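Local coordinates for protein Sqt1 (Chaetomium thermophilum, PDB 4ZOY) that probably acts as a dedicated chaperone that captures a nascent ribosomal protein during translation in ribosome biogenesis, at residues 16-21 with 470-475; 261-266 with 334-339; 340-345 with 354-359. All blocks are in the same frame, centred on the assembly; numbering follows the deposited sequence.

Interaction 1 (16-21 with 470-475); sequences DSVFAI and VTVGDD
Val-472 presses into the angle between Val-18 and Ile-21 where the first and last blades of the propeller meet. Its CB lies 3.4 Å from Val-18 O, a carbonyl oxygen that is buried here with no polar partner in the model. From there the side chain forks. CG1 meets CG1 of Val-18 at 3.5 Å, the two valines crossing at about a right angle, and reaches CB of Ile-21 at 3.7 Å. A chi1 of -67° sets CG1 anti to the carbonyl carbon and leaves CG2 between that carbon and the backbone N, where CG2 also sits against Val-18 O and meets Ile-21 CG2 at 4.0 Å. Beyond it, Ile-21 is extended, and its CD1 rests 3.5 Å from Val-470 O.

Polar links take over at the other end. Val-18 N donates an almost straight bond to Gly-473 O (3.0 Å, 169° at the hydrogen), and Ser-17 OG gives its proton to Asp-474 OD1 at 2.6 Å, arriving 44° out of the carboxylate plane. A water donates to both Asp-16 OD1 and Asp-474 O, adding a solvent bridge.

Thr-471 turns away from this seam to His-448, which also bonds Asp-475, an Asp-His-Thr network familiar from WD40 blades. Strand 18-23, which bulges at Phe-19 and Ala-20 opposite Gly-34, belongs to a sheet with 30-36, whereas 468-473 lies between 457-461 and 478-482. Strand 9-11 completes that last sheet, so the N-terminal part of the chain closes the ring, and Thr-33, Leu-458 and Val-461 pack around the seam.

Interaction 2 (261-266 with 334-339); sequences GAVVAV and LAFSPS
The far end of the Phe-336 ring meets two side chains of the neighbouring blade, Val-263 and Ala-265. CZ lies 3.8 Å from Val-263 CG2, and the two side chains cross at about a right angle. CE2 comes equally near, 3.8 Å, to the CB of Ala-265, so the ring end spans both residues. Both carbons approach the ring at a slant. On Val-263 a chi1 of -55°, measured to CG1, leaves the touching methyl CG2 between the backbone N and the carbonyl carbon.

Two residues earlier in its strand, Leu-334 extends the apolar patch with a single methyl. Its CD1 settles against the backbone at the end of 261-266, 3.5 Å from Val-266 C and 3.6 Å from Ala-265 O, and is 4.1 Å from Ala-265 CB. The interface is therefore pure van der Waals packing, in keeping with strand axes 8.1 Å apart that belong to different sheets.

This is blade-to-blade packing in a WD40 propeller. Strand 331-336, at one end of its sheet, lies against 263-268, the second strand of the sheet before it. Leu-334 also touches Ser-254 and Ala-256 on strand 252-257, Ile-275 on strand 273-277 flanks Val-263 and Ala-265, and Leu-343 on strand 342-347 backs both Phe-336 and Ala-265.

Interaction 3 (340-345 with 354-359); sequences APILAA and VFDTSR
Leu-343 and Phe-355 face each other as the antiparallel hydrogen-bonded pair of a WD-repeat beta hairpin, strands 342-347 and 352-356. Each backbone N donates to the other residue's carbonyl, and both bonds lie in the carbonyl plane: Leu-343 N to Phe-355 O is 2.9 Å, and Phe-355 N to Leu-343 O is 2.8 Å. Phe-355 and Asp-356 occupy the place of the Trp-Asp dipeptide that names such repeats.

Past the last pair, Thr-357 N donates to Pro-341 O at 2.9 Å, from well above the carbonyl plane. A chi1 of 65° puts Thr-357 OG1 between its backbone N and carbonyl carbon and turns CG2 onto the partner backbone, 3.6 Å from Ile-342 C. Near the exposed Pro-341 and Ser-358, a water donates to Pro-341 O and accepts from Ser-358 N. On the face opposite Leu-343 and Phe-355, Ile-342 CG2 touches Asp-356 OD1 at 3.5 Å, and Ile-342 CB meets Val-354 CG1 at 4.0 Å.

Farther out, the Asp-356 carboxylate divides between two arginines. Arg-359 NH1 donates to Asp-356 OD2 at 2.8 Å in a salt bridge, meeting the anti side, 32° out of the carboxylate plane; OD1 pairs with Arg-364 on strand 362-367. With an alanine here both arginines lose this carboxylate, and the Arg-359 guanidinium would probably be free to turn. A type I turn follows, in which Asp-356 O accepts from Arg-359 N.

Overall arrangement
Interactions 1 and 2 are the same kind of joint at two places in the ring: an end strand of one blade laid against the second strand, counted from the centre, of the preceding blade. They lie on opposite sides of the chain's centre, about 26 Å apart between centres, and both are buried. Interaction 1 joins the ends of the chain and pairs valine and isoleucine packing with hydrogen bonds and a bridging water, whereas interaction 2 is apolar throughout. Interaction 3 works inside one blade through backbone pairing, mostly buried but ending at exposed Pro-341 and Ser-358. It shares a sheet with interaction 2: Ala-335 O probably accepts from Ala-344 N, and Leu-334 CD2 packs on Ala-345 CB.

Interaction 1 (16-21 with 470-475)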
ATOM      1  N   ASP A  16       4.307  -1.885  20.893  1.00 18.26           N
ATOM      2  CA  ASP A  16       5.181  -0.948  20.216  1.00 18.71           C
ATOM      3  C   ASP A  16       4.653  -0.721  18.799  1.00 15.92           C
ATOM      4  O   ASP A  16       3.498  -1.033  18.522  1.00 17.78           O
ATOM      5  CB  ASP A  16       6.632  -1.460  20.205  1.00 15.19           C
ATOM      6  CG  ASP A  16       7.648  -0.336  20.241  1.00 16.37           C
ATOM      7  OD1 ASP A  16       7.326   0.829  19.915  1.00 17.83           O
ATOM      8  OD2 ASP A  16       8.813  -0.600  20.611  1.00 24.17           O
ATOM      9  N   SER A  17       5.507  -0.171  17.940  1.00 16.19           N
ATOM     10  CA  SER A  17       5.145   0.263  16.587  1.00 17.19           C
ATOM     11  C   SER A  17       4.166  -0.647  15.875  1.00 14.04           C
ATOM     12  O   SER A  17       4.379  -1.853  15.773  1.00 15.95           O
ATOM     13  CB  SER A  17       6.397   0.370  15.724  1.00 18.10           C
ATOM     14  OG  SER A  17       7.392   1.167  16.343  1.00 17.63           O
ATOM     15  N   VAL A  18       3.095  -0.046  15.365  1.00 13.63           N
ATOM     16  CA  VAL A  18       2.130  -0.772  14.552  1.00 14.29           C
ATOM     17  C   VAL A  18       2.441  -0.461  13.085  1.00 15.12           C
ATOM     18  O   VAL A  18       2.142   0.633  12.595  1.00 14.79           O
ATOM     19  CB  VAL A  18       0.671  -0.399  14.900  1.00 13.49           C
ATOM     20  CG1 VAL A  18      -0.263  -1.491  14.414  1.00 15.41           C
ATOM     21  CG2 VAL A  18       0.499  -0.230  16.425  1.00 15.55           C
ATOM     22  N   PHE A  19       3.071  -1.424  12.409  1.00 14.91           N
ATOM     23  CA  PHE A  19       3.622  -1.208  11.069  1.00 13.80           C
ATOM     24  C   PHE A  19       2.644  -1.470   9.944  1.00 14.37           C
ATOM     25  O   PHE A  19       2.808  -0.926   8.851  1.00 14.85           O
ATOM     26  CB  PHE A  19       4.838  -2.109  10.832  1.00 13.88           C
ATOM     27  CG  PHE A  19       6.043  -1.754  11.658  1.00 15.74           C
ATOM     28  CD1 PHE A  19       6.624  -0.506  11.563  1.00 18.85           C
ATOM     29  CD2 PHE A  19       6.619  -2.696  12.490  1.00 20.52           C
ATOM     30  CE1 PHE A  19       7.754  -0.190  12.312  1.00 20.72           C
ATOM     31  CE2 PHE A  19       7.744  -2.388  13.235  1.00 21.23           C
ATOM     32  CZ  PHE A  19       8.306  -1.136  13.146  1.00 20.70           C
ATOM     33  N   ALA A  20       1.661  -2.328  10.195  1.00 14.28           N
ATOM     34  CA  ALA A  20       0.843  -2.867   9.113  1.00 13.30           C
ATOM     35  C   ALA A  20      -0.631  -2.881   9.441  1.00 12.99           C
ATOM     36  O   ALA A  20      -1.027  -3.025  10.615  1.00 14.07           O
ATOM     37  CB  ALA A  20       1.310  -4.278   8.772  1.00 16.31           C
ATOM     38  N   ILE A  21      -1.455  -2.743   8.403  1.00 13.92           N
ATOM     39  CA  ILE A  21      -2.895  -2.802   8.567  1.00 13.36           C
ATOM     40  C   ILE A  21      -3.532  -3.333   7.288  1.00 13.39           C
ATOM     41  O   ILE A  21      -3.075  -3.028   6.180  1.00 17.04           O
ATOM     42  CB  ILE A  21      -3.473  -1.418   8.945  1.00 13.31           C
ATOM     43  CG1 ILE A  21      -4.993  -1.464   9.112  1.00 14.74           C
ATOM     44  CG2 ILE A  21      -3.043  -0.337   7.938  1.00 14.88           C
ATOM     45  CD1 ILE A  21      -5.576  -0.214   9.815  1.00 15.41           C
ATOM     46  N   VAL A 470      -9.067   3.933   9.628  1.00 12.84           N
ATOM     47  CA  VAL A 470      -8.368   3.285  10.733  1.00 13.55           C
ATOM     48  C   VAL A 470      -6.883   3.412  10.494  1.00 15.11           C
ATOM     49  O   VAL A 470      -6.393   3.117   9.406  1.00 13.86           O
ATOM     50  CB  VAL A 470      -8.761   1.807  10.886  1.00 13.47           C
ATOM     51  CG1 VAL A 470      -8.135   1.225  12.160  1.00 16.54           C
ATOM     52  CG2 VAL A 470     -10.286   1.664  10.925  1.00 15.68           C
ATOM     53  N   THR A 471      -6.171   3.874  11.517  1.00 13.51           N
ATOM     54  CA  THR A 471      -4.749   4.199  11.414  1.00 13.51           C
ATOM     55  C   THR A 471      -3.880   3.281  12.251  1.00 15.76           C
ATOM     56  O   THR A 471      -4.341   2.682  13.226  1.00 16.94           O
ATOM     57  CB  THR A 471      -4.469   5.621  11.868  1.00 14.95           C
ATOM     58  OG1 THR A 471      -4.883   5.758  13.239  1.00 16.25           O
ATOM     59  CG2 THR A 471      -5.212   6.628  11.002  1.00 16.52           C
ATOM     60  N   VAL A 472      -2.610   3.191  11.876  1.00 13.16           N
ATOM     61  CA  VAL A 472      -1.623   2.504  12.705  1.00 12.71           C
ATOM     62  C   VAL A 472      -0.453   3.456  12.925  1.00 14.37           C
ATOM     63  O   VAL A 472       0.018   4.139  12.003  1.00 14.36           O
ATOM     64  CB  VAL A 472      -1.153   1.161  12.080  1.00 12.71           C
ATOM     65  CG1 VAL A 472      -2.290   0.154  12.069  1.00 14.92           C
ATOM     66  CG2 VAL A 472      -0.577   1.353  10.665  1.00 13.71           C
ATOM     67  N   GLY A 473      -0.008   3.548  14.178  1.00 13.79           N
ATOM     68  CA  GLY A 473       1.023   4.512  14.522  1.00 13.16           C
ATOM     69  C   GLY A 473       2.316   3.947  15.095  1.00 13.52           C
ATOM     70  O   GLY A 473       2.354   2.859  15.682  1.00 14.86           O
ATOM     71  N   ASP A 474       3.383   4.725  14.957  1.00 14.82           N
ATOM     72  CA  ASP A 474       4.660   4.341  15.544  1.00 13.24           C
ATOM     73  C   ASP A 474       4.609   4.511  17.057  1.00 14.60           C
ATOM     74  O   ASP A 474       5.491   4.003  17.759  1.00 15.33           O
ATOM     75  CB  ASP A 474       5.800   5.171  14.962  1.00 14.28           C
ATOM     76  CG  ASP A 474       7.147   4.500  15.129  1.00 14.81           C
ATOM     77  OD1 ASP A 474       7.240   3.283  14.883  1.00 16.86           O
ATOM     78  OD2 ASP A 474       8.115   5.200  15.495  1.00 19.32           O
ATOM     79  N   ASP A 475       3.582   5.222  17.529  1.00 15.66           N
ATOM     80  CA  ASP A 475       3.320   5.397  18.963  1.00 16.23           C
ATOM     81  C   ASP A 475       2.518   4.238  19.566  1.00 18.69           C
ATOM     82  O   ASP A 475       1.992   4.363  20.672  1.00 17.51           O
ATOM     83  CB  ASP A 475       2.598   6.735  19.208  1.00 12.43           C
ATOM     84  CG  ASP A 475       1.368   6.940  18.325  1.00 17.23           C
ATOM     85  OD1 ASP A 475       1.077   6.099  17.447  1.00 17.06           O
ATOM     86  OD2 ASP A 475       0.687   7.970  18.518  1.00 17.05           O
TER
HETATM   87  O   HOH W   1       6.464   3.525  20.293  1.00 16.78           O

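Interaction 2 (261-266 with 334-339)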
ATOM      1  N   GLY A 261      -3.759   0.243 -16.926  1.00 15.69           N
ATOM      2  CA  GLY A 261      -2.599  -0.611 -17.049  1.00 17.32           C
ATOM      3  C   GLY A 261      -1.577  -0.171 -18.085  1.00 16.20           C
ATOM      4  O   GLY A 261      -0.634  -0.901 -18.366  1.00 18.51           O
ATOM      5  N   ALA A 262      -1.740   1.029 -18.632  1.00 16.76           N
ATOM      6  CA  ALA A 262      -0.869   1.487 -19.718  1.00 17.92           C
ATOM      7  C   ALA A 262       0.514   1.932 -19.262  1.00 15.92           C
ATOM      8  O   ALA A 262       1.471   1.872 -20.026  1.00 17.09           O
ATOM      9  CB  ALA A 262      -1.543   2.631 -20.485  1.00 20.45           C
ATOM     10  N   VAL A 263       0.622   2.414 -18.024  1.00 14.80           N
ATOM     11  CA  VAL A 263       1.925   2.831 -17.519  1.00 15.29           C
ATOM     12  C   VAL A 263       2.133   2.427 -16.077  1.00 14.73           C
ATOM     13  O   VAL A 263       1.181   2.192 -15.330  1.00 14.66           O
ATOM     14  CB  VAL A 263       2.153   4.373 -17.622  1.00 17.51           C
ATOM     15  CG1 VAL A 263       1.955   4.864 -19.056  1.00 18.22           C
ATOM     16  CG2 VAL A 263       1.233   5.124 -16.695  1.00 17.29           C
ATOM     17  N   VAL A 264       3.403   2.376 -15.708  1.00 14.00           N
ATOM     18  CA  VAL A 264       3.796   2.222 -14.321  1.00 13.71           C
ATOM     19  C   VAL A 264       4.609   3.450 -13.913  1.00 15.69           C
ATOM     20  O   VAL A 264       5.418   3.958 -14.699  1.00 15.56           O
ATOM     21  CB  VAL A 264       4.597   0.906 -14.102  1.00 14.37           C
ATOM     22  CG1 VAL A 264       5.839   0.849 -14.993  1.00 17.45           C
ATOM     23  CG2 VAL A 264       4.969   0.726 -12.636  1.00 14.18           C
ATOM     24  N   ALA A 265       4.347   3.950 -12.701  1.00 13.62           N
ATOM     25  CA  ALA A 265       5.145   5.023 -12.099  1.00 13.22           C
ATOM     26  C   ALA A 265       6.010   4.438 -11.009  1.00 14.70           C
ATOM     27  O   ALA A 265       5.529   3.646 -10.196  1.00 15.02           O
ATOM     28  CB  ALA A 265       4.250   6.109 -11.531  1.00 13.59           C
ATOM     29  N   VAL A 266       7.284   4.826 -10.988  1.00 14.30           N
ATOM     30  CA  VAL A 266       8.175   4.452  -9.892  1.00 13.79           C
ATOM     31  C   VAL A 266       8.685   5.723  -9.237  1.00 14.96           C
ATOM     32  O   VAL A 266       8.874   6.743  -9.892  1.00 15.59           O
ATOM     33  CB  VAL A 266       9.369   3.568 -10.337  1.00 15.92           C
ATOM     34  CG1 VAL A 266       8.853   2.292 -10.987  1.00 15.70           C
ATOM     35  CG2 VAL A 266      10.291   4.312 -11.306  1.00 16.17           C
ATOM     36  N   LEU A 334       3.035   6.589  -4.058  1.00 13.12           N
ATOM     37  CA  LEU A 334       2.536   6.978  -5.371  1.00 15.29           C
ATOM     38  C   LEU A 334       1.140   6.416  -5.548  1.00 14.03           C
ATOM     39  O   LEU A 334       0.903   5.253  -5.210  1.00 16.15           O
ATOM     40  CB  LEU A 334       3.420   6.422  -6.499  1.00 17.39           C
ATOM     41  CG  LEU A 334       4.746   7.104  -6.798  1.00 18.09           C
ATOM     42  CD1 LEU A 334       5.605   6.196  -7.686  1.00 17.90           C
ATOM     43  CD2 LEU A 334       4.459   8.419  -7.476  1.00 17.27           C
ATOM     44  N   ALA A 335       0.233   7.214  -6.096  1.00 14.11           N
ATOM     45  CA  ALA A 335      -1.100   6.708  -6.420  1.00 13.70           C
ATOM     46  C   ALA A 335      -1.677   7.388  -7.637  1.00 14.00           C
ATOM     47  O   ALA A 335      -1.686   8.618  -7.738  1.00 14.00           O
ATOM     48  CB  ALA A 335      -2.031   6.885  -5.237  1.00 15.56           C
ATOM     49  N   PHE A 336      -2.142   6.580  -8.583  1.00 14.96           N
ATOM     50  CA  PHE A 336      -2.976   7.079  -9.664  1.00 14.24           C
ATOM     51  C   PHE A 336      -4.420   7.191  -9.200  1.00 14.79           C
ATOM     52  O   PHE A 336      -4.934   6.291  -8.524  1.00 16.48           O
ATOM     53  CB  PHE A 336      -2.920   6.149 -10.883  1.00 15.36           C
ATOM     54  CG  PHE A 336      -1.633   6.220 -11.660  1.00 12.85           C
ATOM     55  CD1 PHE A 336      -1.484   7.127 -12.701  1.00 13.15           C
ATOM     56  CD2 PHE A 336      -0.589   5.365 -11.364  1.00 12.57           C
ATOM     57  CE1 PHE A 336      -0.300   7.180 -13.435  1.00 13.58           C
ATOM     58  CE2 PHE A 336       0.597   5.410 -12.091  1.00 15.11           C
ATOM     59  CZ  PHE A 336       0.733   6.316 -13.131  1.00 14.97           C
ATOM     60  N   SER A 337      -5.082   8.278  -9.563  1.00 13.13           N
ATOM     61  CA  SER A 337      -6.510   8.371  -9.326  1.00 14.66           C
ATOM     62  C   SER A 337      -7.230   7.301 -10.128  1.00 16.64           C
ATOM     63  O   SER A 337      -6.893   7.071 -11.290  1.00 16.71           O
ATOM     64  CB  SER A 337      -7.033   9.750  -9.706  1.00 16.98           C
ATOM     65  OG  SER A 337      -8.454   9.777  -9.670  1.00 16.69           O
ATOM     66  N   PRO A 338      -8.237   6.663  -9.525  1.00 16.60           N
ATOM     67  CA  PRO A 338      -8.979   5.628 -10.245  1.00 18.03           C
ATOM     68  C   PRO A 338      -9.817   6.193 -11.388  1.00 21.25           C
ATOM     69  O   PRO A 338     -10.145   5.423 -12.293  1.00 21.73           O
ATOM     70  CB  PRO A 338      -9.876   5.018  -9.158  1.00 19.72           C
ATOM     71  CG  PRO A 338     -10.049   6.107  -8.156  1.00 22.85           C
ATOM     72  CD  PRO A 338      -8.728   6.843  -8.148  1.00 17.96           C
ATOM     73  N   SER A 339     -10.152   7.481 -11.369  1.00 18.18           N
ATOM     74  CA  SER A 339     -11.017   8.014 -12.427  1.00 22.51           C
ATOM     75  C   SER A 339     -10.743   9.452 -12.875  1.00 23.76           C
ATOM     76  O   SER A 339     -11.404   9.946 -13.784  1.00 35.17           O
ATOM     77  CB  SER A 339     -12.475   7.911 -11.989  1.00 27.26           C
ATOM     78  OG  SER A 339     -12.694   8.670 -10.820  1.00 25.17           O
TER

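Interaction 3 (340-345 with 354-359)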
ATOM      1  N   ALA A 340      -9.787  10.130 -12.255  1.00 16.92           N
ATOM      2  CA  ALA A 340      -9.359  11.436 -12.742  1.00 16.52           C
ATOM      3  C   ALA A 340      -7.959  11.267 -13.318  1.00 15.79           C
ATOM      4  O   ALA A 340      -7.228  10.370 -12.905  1.00 17.40           O
ATOM      5  CB  ALA A 340      -9.374  12.472 -11.624  1.00 19.10           C
ATOM      6  N   PRO A 341      -7.584  12.114 -14.289  1.00 17.48           N
ATOM      7  CA  PRO A 341      -6.295  11.921 -14.960  1.00 16.16           C
ATOM      8  C   PRO A 341      -5.156  12.552 -14.176  1.00 15.43           C
ATOM      9  O   PRO A 341      -4.507  13.495 -14.639  1.00 16.99           O
ATOM     10  CB  PRO A 341      -6.503  12.612 -16.304  1.00 17.75           C
ATOM     11  CG  PRO A 341      -7.463  13.709 -16.000  1.00 19.52           C
ATOM     12  CD  PRO A 341      -8.402  13.148 -14.951  1.00 19.17           C
ATOM     13  N   ILE A 342      -4.943  12.045 -12.969  1.00 14.22           N
ATOM     14  CA  ILE A 342      -3.895  12.592 -12.116  1.00 14.39           C
ATOM     15  C   ILE A 342      -3.125  11.507 -11.382  1.00 14.44           C
ATOM     16  O   ILE A 342      -3.631  10.402 -11.137  1.00 14.14           O
ATOM     17  CB  ILE A 342      -4.447  13.599 -11.066  1.00 15.29           C
ATOM     18  CG1 ILE A 342      -5.496  12.933 -10.167  1.00 17.21           C
ATOM     19  CG2 ILE A 342      -5.025  14.860 -11.747  1.00 16.41           C
ATOM     20  CD1 ILE A 342      -6.039  13.860  -9.081  1.00 17.24           C
ATOM     21  N   LEU A 343      -1.885  11.847 -11.034  1.00 12.90           N
ATOM     22  CA  LEU A 343      -0.998  11.017 -10.241  1.00 13.72           C
ATOM     23  C   LEU A 343      -0.547  11.833  -9.043  1.00 12.98           C
ATOM     24  O   LEU A 343      -0.119  12.979  -9.212  1.00 13.99           O
ATOM     25  CB  LEU A 343       0.218  10.585 -11.067  1.00 14.29           C
ATOM     26  CG  LEU A 343       1.383   9.927 -10.322  1.00 14.68           C
ATOM     27  CD1 LEU A 343       1.020   8.516  -9.842  1.00 14.98           C
ATOM     28  CD2 LEU A 343       2.653   9.914 -11.189  1.00 16.34           C
ATOM     29  N   ALA A 344      -0.655  11.260  -7.842  1.00 13.65           N
ATOM     30  CA  ALA A 344      -0.195  11.909  -6.609  1.00 12.63           C
ATOM     31  C   ALA A 344       1.044  11.226  -6.057  1.00 12.73           C
ATOM     32  O   ALA A 344       1.151   9.998  -6.064  1.00 13.79           O
ATOM     33  CB  ALA A 344      -1.306  11.896  -5.558  1.00 15.18           C
ATOM     34  N   ALA A 345       1.978  12.025  -5.544  1.00 13.25           N
ATOM     35  CA  ALA A 345       3.234  11.521  -5.005  1.00 12.97           C
ATOM     36  C   ALA A 345       3.512  12.142  -3.638  1.00 13.63           C
ATOM     37  O   ALA A 345       3.476  13.365  -3.498  1.00 15.79           O
ATOM     38  CB  ALA A 345       4.377  11.829  -5.961  1.00 14.08           C
ATOM     39  N   VAL A 354       1.058  16.677  -7.407  1.00 12.69           N
ATOM     40  CA  VAL A 354      -0.011  16.148  -8.239  1.00 14.50           C
ATOM     41  C   VAL A 354       0.321  16.459  -9.685  1.00 15.45           C
ATOM     42  O   VAL A 354       0.596  17.612 -10.027  1.00 14.64           O
ATOM     43  CB  VAL A 354      -1.372  16.753  -7.859  1.00 14.71           C
ATOM     44  CG1 VAL A 354      -2.508  16.140  -8.686  1.00 15.55           C
ATOM     45  CG2 VAL A 354      -1.632  16.560  -6.369  1.00 16.61           C
ATOM     46  N   PHE A 355       0.296  15.427 -10.525  1.00 13.21           N
ATOM     47  CA  PHE A 355       0.648  15.571 -11.942  1.00 13.38           C
ATOM     48  C   PHE A 355      -0.528  15.191 -12.844  1.00 16.27           C
ATOM     49  O   PHE A 355      -1.288  14.266 -12.531  1.00 13.94           O
ATOM     50  CB  PHE A 355       1.853  14.691 -12.271  1.00 12.65           C
ATOM     51  CG  PHE A 355       3.046  14.950 -11.403  1.00 12.70           C
ATOM     52  CD1 PHE A 355       3.958  15.932 -11.751  1.00 14.70           C
ATOM     53  CD2 PHE A 355       3.262  14.213 -10.239  1.00 14.39           C
ATOM     54  CE1 PHE A 355       5.067  16.182 -10.965  1.00 15.69           C
ATOM     55  CE2 PHE A 355       4.368  14.467  -9.435  1.00 15.83           C
ATOM     56  CZ  PHE A 355       5.277  15.451  -9.800  1.00 15.56           C
ATOM     57  N   ASP A 356      -0.655  15.884 -13.971  1.00 15.84           N
ATOM     58  CA  ASP A 356      -1.718  15.621 -14.946  1.00 13.40           C
ATOM     59  C   ASP A 356      -1.291  14.565 -15.970  1.00 15.87           C
ATOM     60  O   ASP A 356      -0.468  14.824 -16.851  1.00 15.49           O
ATOM     61  CB  ASP A 356      -2.110  16.925 -15.641  1.00 14.76           C
ATOM     62  CG  ASP A 356      -3.143  17.734 -14.856  1.00 21.37           C
ATOM     63  OD1 ASP A 356      -3.525  17.323 -13.734  1.00 19.91           O
ATOM     64  OD2 ASP A 356      -3.582  18.784 -15.373  1.00 26.56           O
ATOM     65  N   THR A 357      -1.841  13.362 -15.842  1.00 14.85           N
ATOM     66  CA  THR A 357      -1.380  12.223 -16.622  1.00 15.13           C
ATOM     67  C   THR A 357      -1.743  12.328 -18.101  1.00 15.62           C
ATOM     68  O   THR A 357      -1.150  11.635 -18.916  1.00 17.28           O
ATOM     69  CB  THR A 357      -1.948  10.904 -16.057  1.00 14.11           C
ATOM     70  OG1 THR A 357      -3.374  10.893 -16.207  1.00 16.90           O
ATOM     71  CG2 THR A 357      -1.603  10.769 -14.578  1.00 14.96           C
ATOM     72  N   SER A 358      -2.703  13.185 -18.435  1.00 16.06           N
ATOM     73  CA  SER A 358      -3.092  13.367 -19.825  1.00 17.87           C
ATOM     74  C   SER A 358      -2.391  14.579 -20.428  1.00 17.66           C
ATOM     75  O   SER A 358      -2.702  14.982 -21.545  1.00 20.06           O
ATOM     76  CB  SER A 358      -4.608  13.518 -19.954  1.00 21.40           C
ATOM     77  OG  SER A 358      -5.058  14.688 -19.294  1.00 31.25           O
ATOM     78  N   ARG A 359      -1.430  15.142 -19.704  1.00 15.70           N
ATOM     79  CA  ARG A 359      -0.712  16.329 -20.175  1.00 16.85           C
ATOM     80  C   ARG A 359       0.792  16.214 -19.945  1.00 18.90           C
ATOM     81  O   ARG A 359       1.430  17.141 -19.440  1.00 21.85           O
ATOM     82  CB  ARG A 359      -1.262  17.579 -19.491  1.00 14.81           C
ATOM     83  CG  ARG A 359      -2.747  17.801 -19.723  1.00 17.42           C
ATOM     84  CD  ARG A 359      -3.262  18.986 -18.922  1.00 27.32           C
ATOM     85  NE  ARG A 359      -2.378  20.123 -19.099  1.00 40.02           N
ATOM     86  CZ  ARG A 359      -1.694  20.736 -18.136  1.00 25.98           C
ATOM     87  NH1 ARG A 359      -1.799  20.389 -16.853  1.00 25.31           N
ATOM     88  NH2 ARG A 359      -0.911  21.742 -18.468  1.00 29.60           N
TER
HETATM   89  O   HOH W   2      -4.302  15.166 -17.026  1.00 20.74           O